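Local coordinates for protein mRNA export factor (Human herpesvirus 1, PDB 4YXP) that regulates viral gene expression, exports intronless viral mRNAs from the nucleus and inhibits host splicing, seen here as the folded C-terminal domain of a homodimer, at residues B[53-58]-B[82-87]. Residues are numbered along the deposited sequence; the frame is centred on the assembly and turned at random.
Sequences SPWAPV and GPSLYR
Trp55 lays one face of its indole on Leu85, the two side chains crossing at about a right angle. Leu85 CB sits 3.6 Å from the centroid of the five-membered ring and only 11° off its normal, a CH-pi contact made over the face. With chi1 at -178°, Leu85 CG extends away from its own backbone N, and both methyls spread across the same face: Leu85 CD1 reaches Trp55 CG at 3.9 Å, while Leu85 CD2 lies 4.0 Å from Trp55 CE3, over the six-membered ring. The pyrrole N-H is satisfied by the carbonyl of His81, one turn before Leu85 on helix 75-91, a bond that, with the packing on Leu85, restricts the rotation of the indole. Gly82 comes up to its rim, with Gly82 N 4.2 Å from Trp55 CZ2.

Beside this apolar patch runs a polar link. A water bridges the two serines, 2.7 Å from Ser53 OG and 2.9 Å from Ser84 OG. Ser53 OG also accepts from Trp55 N at 3.0 Å, so the same hydroxyl braces the turn that presents the tryptophan and, through the water, links it to the helix. Tyr268 of the second subunit packs on both Trp55 and Leu85, bringing this pair into the dimer interface. The geometry is that of an ST turn within a type I beta turn, docking the loop before helix 56-59 onto helix 75-91 of the intertwined, largely helical ICP27 dimer.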
ATOM      1  N   SER B  53      13.289  30.992   8.499  1.00 53.97           N
ATOM      2  CA  SER B  53      12.291  30.002   8.883  1.00 46.66           C
ATOM      3  C   SER B  53      12.942  28.908   9.720  1.00 41.92           C
ATOM      4  O   SER B  53      13.970  28.358   9.322  1.00 41.93           O
ATOM      5  CB  SER B  53      11.626  29.385   7.648  1.00 43.71           C
ATOM      6  OG  SER B  53      10.801  28.286   8.006  1.00 39.68           O
ATOM      7  N   PRO B  54      12.349  28.575  10.879  1.00 39.67           N
ATOM      8  CA  PRO B  54      12.880  27.429  11.627  1.00 38.59           C
ATOM      9  C   PRO B  54      12.629  26.098  10.910  1.00 36.68           C
ATOM     10  O   PRO B  54      13.133  25.062  11.340  1.00 37.30           O
ATOM     11  CB  PRO B  54      12.114  27.490  12.951  1.00 39.46           C
ATOM     12  CG  PRO B  54      10.834  28.168  12.612  1.00 39.29           C
ATOM     13  CD  PRO B  54      11.174  29.170  11.542  1.00 39.94           C
ATOM     14  N   TRP B  55      11.854  26.135   9.831  1.00 34.61           N
ATOM     15  CA  TRP B  55      11.527  24.932   9.067  1.00 31.08           C
ATOM     16  C   TRP B  55      12.408  24.781   7.829  1.00 31.24           C
ATOM     17  O   TRP B  55      12.181  23.893   7.010  1.00 29.30           O
ATOM     18  CB  TRP B  55      10.060  24.958   8.638  1.00 29.52           C
ATOM     19  CG  TRP B  55       9.093  24.979   9.775  1.00 29.86           C
ATOM     20  CD1 TRP B  55       8.508  26.078  10.340  1.00 30.60           C
ATOM     21  CD2 TRP B  55       8.589  23.842  10.489  1.00 30.27           C
ATOM     22  NE1 TRP B  55       7.675  25.693  11.364  1.00 31.03           N
ATOM     23  CE2 TRP B  55       7.704  24.328  11.471  1.00 30.41           C
ATOM     24  CE3 TRP B  55       8.802  22.465  10.390  1.00 29.19           C
ATOM     25  CZ2 TRP B  55       7.036  23.481  12.352  1.00 30.16           C
ATOM     26  CZ3 TRP B  55       8.134  21.627  11.264  1.00 28.52           C
ATOM     27  CH2 TRP B  55       7.262  22.137  12.232  1.00 29.12           C
ATOM     28  N   ALA B  56      13.408  25.647   7.694  1.00 32.91           N
ATOM     29  CA  ALA B  56      14.239  25.676   6.492  1.00 35.51           C
ATOM     30  C   ALA B  56      14.757  24.289   6.080  1.00 34.94           C
ATOM     31  O   ALA B  56      14.781  23.973   4.891  1.00 35.20           O
ATOM     32  CB  ALA B  56      15.408  26.635   6.689  1.00 39.36           C
ATOM     33  N   PRO B  57      15.182  23.461   7.050  1.00 34.99           N
ATOM     34  CA  PRO B  57      15.693  22.132   6.682  1.00 34.62           C
ATOM     35  C   PRO B  57      14.700  21.242   5.923  1.00 31.14           C
ATOM     36  O   PRO B  57      15.129  20.463   5.072  1.00 31.71           O
ATOM     37  CB  PRO B  57      16.039  21.511   8.039  1.00 36.39           C
ATOM     38  CG  PRO B  57      16.353  22.675   8.905  1.00 38.17           C
ATOM     39  CD  PRO B  57      15.392  23.742   8.482  1.00 36.26           C
ATOM     40  N   VAL B  58      13.408  21.346   6.221  1.00 28.51           N
ATOM     41  CA  VAL B  58      12.414  20.501   5.560  1.00 28.92           C
ATOM     42  C   VAL B  58      11.664  21.253   4.460  1.00 29.73           C
ATOM     43  O   VAL B  58      10.746  20.706   3.848  1.00 28.41           O
ATOM     44  CB  VAL B  58      11.409  19.907   6.583  1.00 27.20           C
ATOM     45  CG1 VAL B  58      12.119  18.957   7.536  1.00 28.28           C
ATOM     46  CG2 VAL B  58      10.690  21.009   7.356  1.00 26.55           C
ATOM     47  N   GLY B  82       4.263  25.864  14.418  1.00 28.93           N
ATOM     48  CA  GLY B  82       3.286  25.438  13.428  1.00 28.81           C
ATOM     49  C   GLY B  82       2.769  26.548  12.523  1.00 27.73           C
ATOM     50  O   GLY B  82       2.775  26.405  11.300  1.00 26.65           O
ATOM     51  N   PRO B  83       2.303  27.659  13.114  1.00 26.85           N
ATOM     52  CA  PRO B  83       1.765  28.759  12.306  1.00 27.25           C
ATOM     53  C   PRO B  83       2.724  29.255  11.222  1.00 26.68           C
ATOM     54  O   PRO B  83       2.270  29.647  10.147  1.00 26.84           O
ATOM     55  CB  PRO B  83       1.498  29.848  13.348  1.00 29.55           C
ATOM     56  CG  PRO B  83       1.183  29.080  14.586  1.00 28.86           C
ATOM     57  CD  PRO B  83       2.105  27.893  14.555  1.00 26.57           C
ATOM     58  N   SER B  84       4.024  29.227  11.496  1.00 27.19           N
ATOM     59  CA  SER B  84       5.024  29.672  10.531  1.00 28.79           C
ATOM     60  C   SER B  84       5.019  28.796   9.278  1.00 26.81           C
ATOM     61  O   SER B  84       4.996  29.297   8.153  1.00 28.20           O
ATOM     62  CB  SER B  84       6.417  29.662  11.165  1.00 31.04           C
ATOM     63  OG  SER B  84       7.415  29.972  10.209  1.00 32.45           O
ATOM     64  N   LEU B  85       5.048  27.484   9.477  1.00 24.44           N
ATOM     65  CA  LEU B  85       5.052  26.555   8.355  1.00 24.02           C
ATOM     66  C   LEU B  85       3.742  26.681   7.584  1.00 23.86           C
ATOM     67  O   LEU B  85       3.724  26.652   6.350  1.00 23.73           O
ATOM     68  CB  LEU B  85       5.258  25.119   8.846  1.00 24.28           C
ATOM     69  CG  LEU B  85       5.330  24.032   7.769  1.00 25.31           C
ATOM     70  CD1 LEU B  85       6.538  24.235   6.872  1.00 26.39           C
ATOM     71  CD2 LEU B  85       5.362  22.642   8.407  1.00 25.73           C
ATOM     72  N   TYR B  86       2.651  26.825   8.331  1.00 24.42           N
ATOM     73  CA  TYR B  86       1.319  26.994   7.761  1.00 25.29           C
ATOM     74  C   TYR B  86       1.318  28.182   6.813  1.00 25.92           C
ATOM     75  O   TYR B  86       0.812  28.103   5.694  1.00 26.06           O
ATOM     76  CB  TYR B  86       0.296  27.190   8.887  1.00 26.75           C
ATOM     77  CG  TYR B  86      -1.145  27.353   8.454  1.00 27.93           C
ATOM     78  CD1 TYR B  86      -1.589  28.527   7.861  1.00 30.71           C
ATOM     79  CD2 TYR B  86      -2.072  26.346   8.680  1.00 26.90           C
ATOM     80  CE1 TYR B  86      -2.910  28.682   7.478  1.00 32.51           C
ATOM     81  CE2 TYR B  86      -3.397  26.493   8.300  1.00 28.40           C
ATOM     82  CZ  TYR B  86      -3.809  27.661   7.701  1.00 31.35           C
ATOM     83  OH  TYR B  86      -5.126  27.816   7.328  1.00 32.85           O
ATOM     84  N   ARG B  87       1.901  29.282   7.279  1.00 26.74           N
ATOM     85  CA  ARG B  87       1.972  30.518   6.514  1.00 28.14           C
ATOM     86  C   ARG B  87       2.784  30.320   5.229  1.00 27.63           C
ATOM     87  O   ARG B  87       2.437  30.844   4.172  1.00 26.79           O
ATOM     88  CB  ARG B  87       2.584  31.622   7.387  1.00 31.50           C
ATOM     89  CG  ARG B  87       2.203  33.031   6.993  1.00 35.99           C
ATOM     90  CD  ARG B  87       2.284  33.988   8.184  1.00 37.13           C
ATOM     91  NE  ARG B  87       3.640  34.116   8.719  1.00 36.99           N
ATOM     92  CZ  ARG B  87       4.041  33.698   9.919  1.00 36.66           C
ATOM     93  NH1 ARG B  87       3.202  33.102  10.763  1.00 34.77           N
ATOM     94  NH2 ARG B  87       5.303  33.886  10.288  1.00 38.27           N
TER
HETATM   95  O   HOH W   1       8.118  28.729   7.693  1.00 32.40           O